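Local coordinates for protein aspartate--tRNA(Asp/Asn) ligase (PDB 1N9W) that attaches L-aspartate to both tRNA(Asp) and tRNA(Asn) with similar efficiency, first activating the amino acid with ATP and then transferring it to the tRNA acceptor end, at residues B[58-63]-B[81-86]; B[317-322]-B[332-337]; B[325-330]-B[349-354]. One frame throughout, in Å; residues are numbered along the deposited sequence.

Interaction 1: residues B[58-63]-B[81-86]; sequences ALRVRG and EVEVLS
Strands 58-63 and 81-84 run antiparallel, their axes 4.8 Å apart, with R60-E83 and R62-E81 as hydrogen-bonded pairs and L59-V84 and V61-V82 as non-hydrogen-bonded ones. At the far end L85 and S86 both sit opposite A58, a classic beta bulge: the N-H groups of both reach A58 O from the same face of its plane, L85 N at 2.8 Å and S86 N at 3.2 Å.

The charged pairs share one face of the sheet. R62 approaches E81 side-on, and both of its bonds end on one oxygen. R62 NE lies 2.8 Å from E81 OE1, on the anti lone pair, while NH2 meets the same atom from above the carboxylate plane; the two flat groups stand 84° apart. The R62 chain bends at chi3 (65°), which swings NE round to that oxygen. R60 instead stays extended from CG to NE, placing NH1 3.0 Å from E83 OE2; its approach to E81 is long, and its NE pairs with E17 on the adjoining strand 15-28. A leucine in place of R62 would probably cost E81 OE1 both R62 bonds, leaving it the long approach of R60 and more freedom to turn.

On the other face L59 and V84 lie side by side, CD2 of L59 3.9 Å from CG1 of V84. On the R60 side, L85 folds back, its CD1 3.6 Å from L59 O.

This edge of the anticodon-binding OB domain thus joins regular backbone bonding to an alternating Arg-Glu network: each strand supplies charges of one sign, probably balanced largely by the other.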
# COMPACT_ATOMS: atom_id res chain seq x y z
N ALA B 58 20.30 -21.37 -7.34
CA ALA B 58 20.53 -19.95 -7.58
C ALA B 58 21.91 -19.85 -8.20
O ALA B 58 22.87 -20.44 -7.70
CB ALA B 58 20.47 -19.18 -6.28
N LEU B 59 22.02 -19.11 -9.30
CA LEU B 59 23.29 -18.98 -10.00
C LEU B 59 23.73 -17.57 -10.36
O LEU B 59 22.94 -16.62 -10.40
CB LEU B 59 23.23 -19.75 -11.32
CG LEU B 59 22.73 -21.17 -11.44
CD1 LEU B 59 22.70 -21.52 -12.91
CD2 LEU B 59 23.61 -22.13 -10.66
N ARG B 60 25.01 -17.47 -10.67
CA ARG B 60 25.59 -16.24 -11.14
C ARG B 60 26.29 -16.69 -12.42
O ARG B 60 26.99 -17.71 -12.41
CB ARG B 60 26.60 -15.68 -10.15
CG ARG B 60 27.42 -14.55 -10.70
CD ARG B 60 28.23 -13.87 -9.61
NE ARG B 60 29.36 -13.19 -10.19
CZ ARG B 60 30.46 -13.80 -10.62
NH1 ARG B 60 30.59 -15.11 -10.53
NH2 ARG B 60 31.44 -13.09 -11.19
N VAL B 61 26.06 -15.97 -13.52
CA VAL B 61 26.69 -16.30 -14.79
C VAL B 61 27.37 -15.10 -15.43
O VAL B 61 26.79 -14.02 -15.54
CB VAL B 61 25.68 -16.85 -15.84
CG1 VAL B 61 26.38 -17.00 -17.20
CG2 VAL B 61 25.10 -18.20 -15.39
N ARG B 62 28.62 -15.31 -15.84
CA ARG B 62 29.39 -14.26 -16.51
C ARG B 62 29.66 -14.77 -17.92
O ARG B 62 30.17 -15.87 -18.11
CB ARG B 62 30.72 -14.03 -15.77
CG ARG B 62 31.68 -13.10 -16.51
CD ARG B 62 32.91 -12.77 -15.65
NE ARG B 62 33.75 -13.94 -15.36
CZ ARG B 62 34.73 -14.39 -16.14
NH1 ARG B 62 35.00 -13.77 -17.29
NH2 ARG B 62 35.43 -15.45 -15.78
N GLY B 63 29.30 -13.97 -18.92
CA GLY B 63 29.52 -14.40 -20.29
C GLY B 63 29.21 -13.41 -21.39
O GLY B 63 28.76 -12.29 -21.14
N GLU B 81 32.03 -18.16 -17.09
CA GLU B 81 32.07 -18.62 -15.71
C GLU B 81 30.66 -18.87 -15.17
O GLU B 81 29.74 -18.11 -15.45
CB GLU B 81 32.80 -17.56 -14.86
CG GLU B 81 32.65 -17.71 -13.35
CD GLU B 81 33.52 -16.70 -12.58
OE1 GLU B 81 33.74 -15.57 -13.09
OE2 GLU B 81 33.96 -17.02 -11.46
N VAL B 82 30.51 -19.94 -14.41
CA VAL B 82 29.23 -20.26 -13.82
C VAL B 82 29.48 -20.55 -12.34
O VAL B 82 30.27 -21.44 -12.00
CB VAL B 82 28.56 -21.48 -14.52
CG1 VAL B 82 27.25 -21.84 -13.85
CG2 VAL B 82 28.30 -21.15 -15.99
N GLU B 83 28.85 -19.77 -11.47
CA GLU B 83 28.99 -19.92 -10.02
C GLU B 83 27.62 -20.28 -9.43
O GLU B 83 26.63 -19.61 -9.71
CB GLU B 83 29.50 -18.62 -9.37
CG GLU B 83 29.60 -18.70 -7.83
CD GLU B 83 30.04 -17.40 -7.14
OE1 GLU B 83 30.21 -17.42 -5.90
OE2 GLU B 83 30.21 -16.36 -7.81
N VAL B 84 27.58 -21.35 -8.65
CA VAL B 84 26.34 -21.78 -8.02
C VAL B 84 26.29 -21.08 -6.67
O VAL B 84 27.09 -21.36 -5.79
CB VAL B 84 26.31 -23.31 -7.81
CG1 VAL B 84 24.92 -23.77 -7.38
CG2 VAL B 84 26.73 -24.00 -9.10
N LEU B 85 25.36 -20.14 -6.52
CA LEU B 85 25.22 -19.37 -5.29
C LEU B 85 24.49 -20.17 -4.21
O LEU B 85 24.75 -20.01 -3.02
CB LEU B 85 24.45 -18.08 -5.57
CG LEU B 85 25.08 -17.20 -6.65
CD1 LEU B 85 24.15 -16.05 -7.02
CD2 LEU B 85 26.43 -16.67 -6.13
N SER B 86 23.58 -21.03 -4.64
CA SER B 86 22.81 -21.84 -3.71
C SER B 86 22.22 -23.03 -4.46
O SER B 86 21.21 -22.91 -5.13
CB SER B 86 21.67 -21.01 -3.11
OG SER B 86 20.90 -21.76 -2.22

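Interaction 2: residues B[317-322]-B[332-337]; sequences YPRSVR and GTTRSF
Y317, T334 and R322 carry most of this contact, tied together by a short chain of hydrogen bonds. It starts at R322, whose NE points at S336 OG, 3.2 Å away and near the guanidinium plane. S336 OG in turn donates to T334 OG1, and T334 OG1 to Y317 O at 2.8 Å, coming in 38° above the carbonyl plane. The hydroxyl of T334 can do this because chi1 of 49° holds OG1 between its own backbone N and carbonyl carbon, aimed at the 317-322 segment.

The same torsion sets CG2 of T334 against another part of that segment, R319, meeting its CG at 3.4 Å. R319 also fixes the start of the second segment through its backbone, N to G332 O at 2.9 Å and nearly straight. G332 itself has backbone angles at which a side chain would jam against the preceding carbonyl.

Y317 sets its CB 3.5 Å from S336 OG, and its ring receives R322 flat on one face, NH2 lying 3.4 Å above the ring plane over the centre. With the ring beneath and S336 at its edge, the guanidinium probably has little freedom to rotate; NH2 goes on to a salt bridge with D338.

The arrangement closes the loop between strands 311-315 and 336-341 of the antiparallel class II synthetase sheet. It places R322 about 4 Å, side chain to side chain, from S348, a predicted aspartate-binding residue, so it probably borders the amino-acid pocket.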
# COMPACT_ATOMS: atom_id res chain seq x y z
N TYR B 317 -30.39 -0.09 -6.29
CA TYR B 317 -30.76 -1.36 -5.68
C TYR B 317 -31.86 -1.14 -4.64
O TYR B 317 -31.96 -0.05 -4.07
CB TYR B 317 -29.55 -2.01 -5.00
CG TYR B 317 -28.63 -2.78 -5.92
CD1 TYR B 317 -27.89 -2.13 -6.92
CD2 TYR B 317 -28.48 -4.16 -5.80
CE1 TYR B 317 -27.04 -2.83 -7.76
CE2 TYR B 317 -27.64 -4.87 -6.63
CZ TYR B 317 -26.92 -4.21 -7.61
OH TYR B 317 -26.08 -4.91 -8.45
N PRO B 318 -32.70 -2.16 -4.40
CA PRO B 318 -33.79 -2.06 -3.42
C PRO B 318 -33.24 -1.84 -2.01
O PRO B 318 -32.28 -2.49 -1.60
CB PRO B 318 -34.48 -3.42 -3.54
CG PRO B 318 -34.27 -3.77 -4.98
CD PRO B 318 -32.82 -3.40 -5.18
N ARG B 319 -33.84 -0.92 -1.26
CA ARG B 319 -33.38 -0.65 0.09
C ARG B 319 -33.20 -1.91 0.91
O ARG B 319 -32.32 -1.99 1.77
CB ARG B 319 -34.34 0.29 0.81
CG ARG B 319 -34.32 1.72 0.34
CD ARG B 319 -35.03 2.59 1.35
NE ARG B 319 -34.46 2.42 2.68
CZ ARG B 319 -34.98 2.92 3.80
NH1 ARG B 319 -36.09 3.63 3.76
NH2 ARG B 319 -34.38 2.71 4.97
N SER B 320 -34.04 -2.91 0.66
CA SER B 320 -33.98 -4.17 1.40
C SER B 320 -32.71 -4.98 1.12
O SER B 320 -32.34 -5.85 1.91
CB SER B 320 -35.20 -5.03 1.07
OG SER B 320 -35.28 -5.31 -0.32
N VAL B 321 -32.04 -4.67 0.01
CA VAL B 321 -30.82 -5.37 -0.37
C VAL B 321 -29.55 -4.71 0.17
O VAL B 321 -28.59 -5.39 0.53
CB VAL B 321 -30.69 -5.45 -1.91
CG1 VAL B 321 -29.45 -6.24 -2.29
CG2 VAL B 321 -31.94 -6.09 -2.50
N ARG B 322 -29.55 -3.38 0.24
CA ARG B 322 -28.41 -2.63 0.74
C ARG B 322 -28.51 -2.32 2.23
O ARG B 322 -29.60 -2.22 2.78
CB ARG B 322 -28.26 -1.32 -0.04
CG ARG B 322 -28.04 -1.49 -1.53
CD ARG B 322 -26.91 -2.46 -1.82
NE ARG B 322 -26.25 -2.14 -3.08
CZ ARG B 322 -25.52 -2.99 -3.78
NH1 ARG B 322 -25.35 -4.24 -3.35
NH2 ARG B 322 -24.96 -2.60 -4.91
N GLY B 332 -38.16 3.47 -3.40
CA GLY B 332 -37.78 2.16 -2.89
C GLY B 332 -36.32 1.81 -3.09
O GLY B 332 -35.79 0.94 -2.39
N THR B 333 -35.67 2.48 -4.03
CA THR B 333 -34.26 2.21 -4.33
C THR B 333 -33.29 2.92 -3.39
O THR B 333 -33.66 3.41 -2.33
CB THR B 333 -33.91 2.60 -5.78
OG1 THR B 333 -34.05 4.02 -5.95
CG2 THR B 333 -34.83 1.89 -6.77
N THR B 334 -32.02 2.94 -3.80
CA THR B 334 -30.95 3.57 -3.05
C THR B 334 -29.90 4.09 -4.03
O THR B 334 -29.87 3.69 -5.19
CB THR B 334 -30.26 2.58 -2.09
OG1 THR B 334 -29.93 1.38 -2.79
CG2 THR B 334 -31.16 2.25 -0.92
N ARG B 335 -29.04 4.99 -3.55
CA ARG B 335 -27.99 5.55 -4.39
C ARG B 335 -26.76 4.66 -4.35
O ARG B 335 -25.64 5.12 -4.11
CB ARG B 335 -27.63 6.95 -3.91
CG ARG B 335 -28.74 7.96 -4.08
CD ARG B 335 -28.28 9.33 -3.63
NE ARG B 335 -29.33 10.33 -3.84
CZ ARG B 335 -29.19 11.62 -3.56
NH1 ARG B 335 -28.05 12.07 -3.05
NH2 ARG B 335 -30.19 12.46 -3.78
N SER B 336 -26.98 3.37 -4.58
CA SER B 336 -25.91 2.38 -4.58
C SER B 336 -25.68 1.85 -5.99
O SER B 336 -26.51 2.05 -6.88
CB SER B 336 -26.27 1.23 -3.64
OG SER B 336 -27.48 0.62 -4.05
N PHE B 337 -24.55 1.17 -6.19
CA PHE B 337 -24.21 0.60 -7.49
C PHE B 337 -23.18 -0.52 -7.36
O PHE B 337 -22.42 -0.58 -6.39
CB PHE B 337 -23.67 1.70 -8.43
CG PHE B 337 -22.37 2.32 -7.98
CD1 PHE B 337 -21.16 1.66 -8.17
CD2 PHE B 337 -22.36 3.55 -7.33
CE1 PHE B 337 -19.95 2.21 -7.72
CE2 PHE B 337 -21.16 4.12 -6.88
CZ PHE B 337 -19.96 3.44 -7.08

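Interaction 3: residues B[325-330]-B[349-354]; sequences YTYPEE and GGQRIH
Y325 and Y327 reach across to I353 and Q351 through two backbone hydrogen bonds, which make a single bridge with T326 and R352 at its centre. I353 N gives to Y325 O at 2.9 Å, a bent bond of 134° at the hydrogen; Y327 N gives to Q351 O at 3.0 Å, much straighter. Y325 O also takes a CA-H contact from R352, at 3.1 Å.

Flat groups make the next layer. The amide of Q351 lies over one face of the Y327 ring, the two side chains running alongside each other with their planes 29° apart. OE1 of that amide is held by R335 NH1, which should keep it from turning. Round the edge of the same ring, Y327 CD1 sits 3.3 Å from R352 O and Y327 CE1 3.8 Å from H354 CE1. Y327 takes this place by directing CG anti to its backbone N, chi1 -161°.

The apolar part is I353 against P328, crossing at about a right angle and tight: CD1 of the isoleucine is 3.4 Å from CD of the proline.

Polar ends of R352 turn elsewhere. G350 O lies 3.3 Å off one face of the R352 guanidinium, displaced toward its rim, and NH2 forms a salt bridge with E220 on strand 215-222, which probably helps position an arginine predicted to bind L-aspartate.

The bridge thus fastens the loop ahead of strand 336-341 to the end of strand 344-351, in the middle of the sheet. Beyond it, I353 also packs on helix 356-364, and H354 touches S86 of the second subunit.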
# COMPACT_ATOMS: atom_id res chain seq x y z
N TYR B 325 -27.12 2.04 6.02
CA TYR B 325 -26.38 3.29 5.82
C TYR B 325 -26.39 3.76 4.38
O TYR B 325 -25.83 4.82 4.06
CB TYR B 325 -24.94 3.15 6.33
CG TYR B 325 -24.17 1.94 5.82
CD1 TYR B 325 -23.93 1.76 4.46
CD2 TYR B 325 -23.67 0.99 6.71
CE1 TYR B 325 -23.21 0.66 3.99
CE2 TYR B 325 -22.94 -0.11 6.26
CZ TYR B 325 -22.72 -0.27 4.90
OH TYR B 325 -22.01 -1.35 4.45
N THR B 326 -27.02 2.99 3.50
CA THR B 326 -27.10 3.36 2.09
C THR B 326 -28.13 4.46 1.90
O THR B 326 -29.29 4.30 2.27
CB THR B 326 -27.49 2.15 1.24
OG1 THR B 326 -26.65 1.04 1.57
CG2 THR B 326 -27.34 2.48 -0.24
N TYR B 327 -27.70 5.58 1.32
CA TYR B 327 -28.58 6.72 1.08
C TYR B 327 -29.84 6.25 0.35
O TYR B 327 -29.77 5.80 -0.79
CB TYR B 327 -27.87 7.79 0.24
CG TYR B 327 -28.50 9.16 0.32
CD1 TYR B 327 -28.07 10.10 1.25
CD2 TYR B 327 -29.56 9.50 -0.52
CE1 TYR B 327 -28.68 11.35 1.35
CE2 TYR B 327 -30.18 10.75 -0.43
CZ TYR B 327 -29.73 11.67 0.51
OH TYR B 327 -30.35 12.90 0.62
N PRO B 328 -31.01 6.35 1.01
CA PRO B 328 -32.29 5.95 0.43
C PRO B 328 -32.78 6.85 -0.69
O PRO B 328 -32.49 8.04 -0.73
CB PRO B 328 -33.24 5.98 1.63
CG PRO B 328 -32.33 5.73 2.79
CD PRO B 328 -31.15 6.60 2.45
N GLU B 329 -33.54 6.27 -1.61
CA GLU B 329 -34.11 7.00 -2.73
C GLU B 329 -35.62 6.90 -2.50
O GLU B 329 -36.10 5.94 -1.91
CB GLU B 329 -33.72 6.33 -4.05
CG GLU B 329 -33.78 7.24 -5.28
CD GLU B 329 -32.70 8.31 -5.26
OE1 GLU B 329 -32.63 9.07 -4.27
OE2 GLU B 329 -31.93 8.41 -6.25
N GLU B 330 -36.37 7.90 -2.95
CA GLU B 330 -37.82 7.84 -2.74
C GLU B 330 -38.56 7.18 -3.89
O GLU B 330 -39.25 7.83 -4.67
CB GLU B 330 -38.39 9.23 -2.48
CG GLU B 330 -39.86 9.18 -2.14
CD GLU B 330 -40.17 8.06 -1.17
OE1 GLU B 330 -39.73 8.13 -0.00
OE2 GLU B 330 -40.86 7.09 -1.57
N GLY B 349 -20.59 -0.28 -4.04
CA GLY B 349 -20.57 0.93 -3.24
C GLY B 349 -21.75 1.84 -3.52
O GLY B 349 -22.73 1.44 -4.14
N GLY B 350 -21.64 3.08 -3.06
CA GLY B 350 -22.70 4.05 -3.27
C GLY B 350 -22.64 5.15 -2.22
O GLY B 350 -21.79 5.13 -1.33
N GLN B 351 -23.56 6.11 -2.32
CA GLN B 351 -23.60 7.20 -1.36
C GLN B 351 -24.17 6.68 -0.04
O GLN B 351 -25.05 5.81 -0.05
CB GLN B 351 -24.45 8.34 -1.91
CG GLN B 351 -24.78 9.41 -0.89
CD GLN B 351 -25.15 10.74 -1.53
OE1 GLN B 351 -25.63 10.78 -2.67
NE2 GLN B 351 -24.93 11.83 -0.81
N ARG B 352 -23.66 7.19 1.08
CA ARG B 352 -24.14 6.78 2.40
C ARG B 352 -25.02 7.90 2.95
O ARG B 352 -25.15 8.95 2.33
CB ARG B 352 -22.97 6.58 3.39
CG ARG B 352 -21.60 6.27 2.79
CD ARG B 352 -21.54 4.89 2.19
NE ARG B 352 -20.22 4.55 1.68
CZ ARG B 352 -19.92 3.40 1.10
NH1 ARG B 352 -20.86 2.47 0.96
NH2 ARG B 352 -18.69 3.16 0.66
N ILE B 353 -25.60 7.67 4.12
CA ILE B 353 -26.45 8.65 4.79
C ILE B 353 -25.58 9.46 5.75
O ILE B 353 -24.84 8.89 6.55
CB ILE B 353 -27.58 7.96 5.60
CG1 ILE B 353 -28.48 7.16 4.65
CG2 ILE B 353 -28.40 9.00 6.36
CD1 ILE B 353 -29.47 6.26 5.37
N HIS B 354 -25.67 10.79 5.68
CA HIS B 354 -24.85 11.65 6.55
C HIS B 354 -25.60 12.32 7.69
O HIS B 354 -24.98 12.73 8.67
CB HIS B 354 -24.16 12.72 5.71
CG HIS B 354 -25.10 13.51 4.86
ND1 HIS B 354 -25.72 12.98 3.75
CD2 HIS B 354 -25.50 14.80 4.93
CE1 HIS B 354 -26.46 13.91 3.17
NE2 HIS B 354 -26.35 15.02 3.87

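Interactions 2 and 3 are neighbours, their centres 8 Å apart. They interlock along the chain, draw on the same loop and the adjacent strands 336-341 and 344-351, and meet directly where F337 N approaches G349 O at 2.8 Å. Interaction 1 lies about 61 Å from either, centre to centre, in the OB domain on the opposite side of the chain's centre. All three are partly buried, but their chemistry differs: regular strand pairing with Arg-Glu salt bridges in interaction 1, a hydroxyl chain in interaction 2, and a single bridge with aromatic and aliphatic packing in interaction 3. Across the dimer, S86 of one subunit packs on H354 of the other, bringing interactions 1 and 3 together.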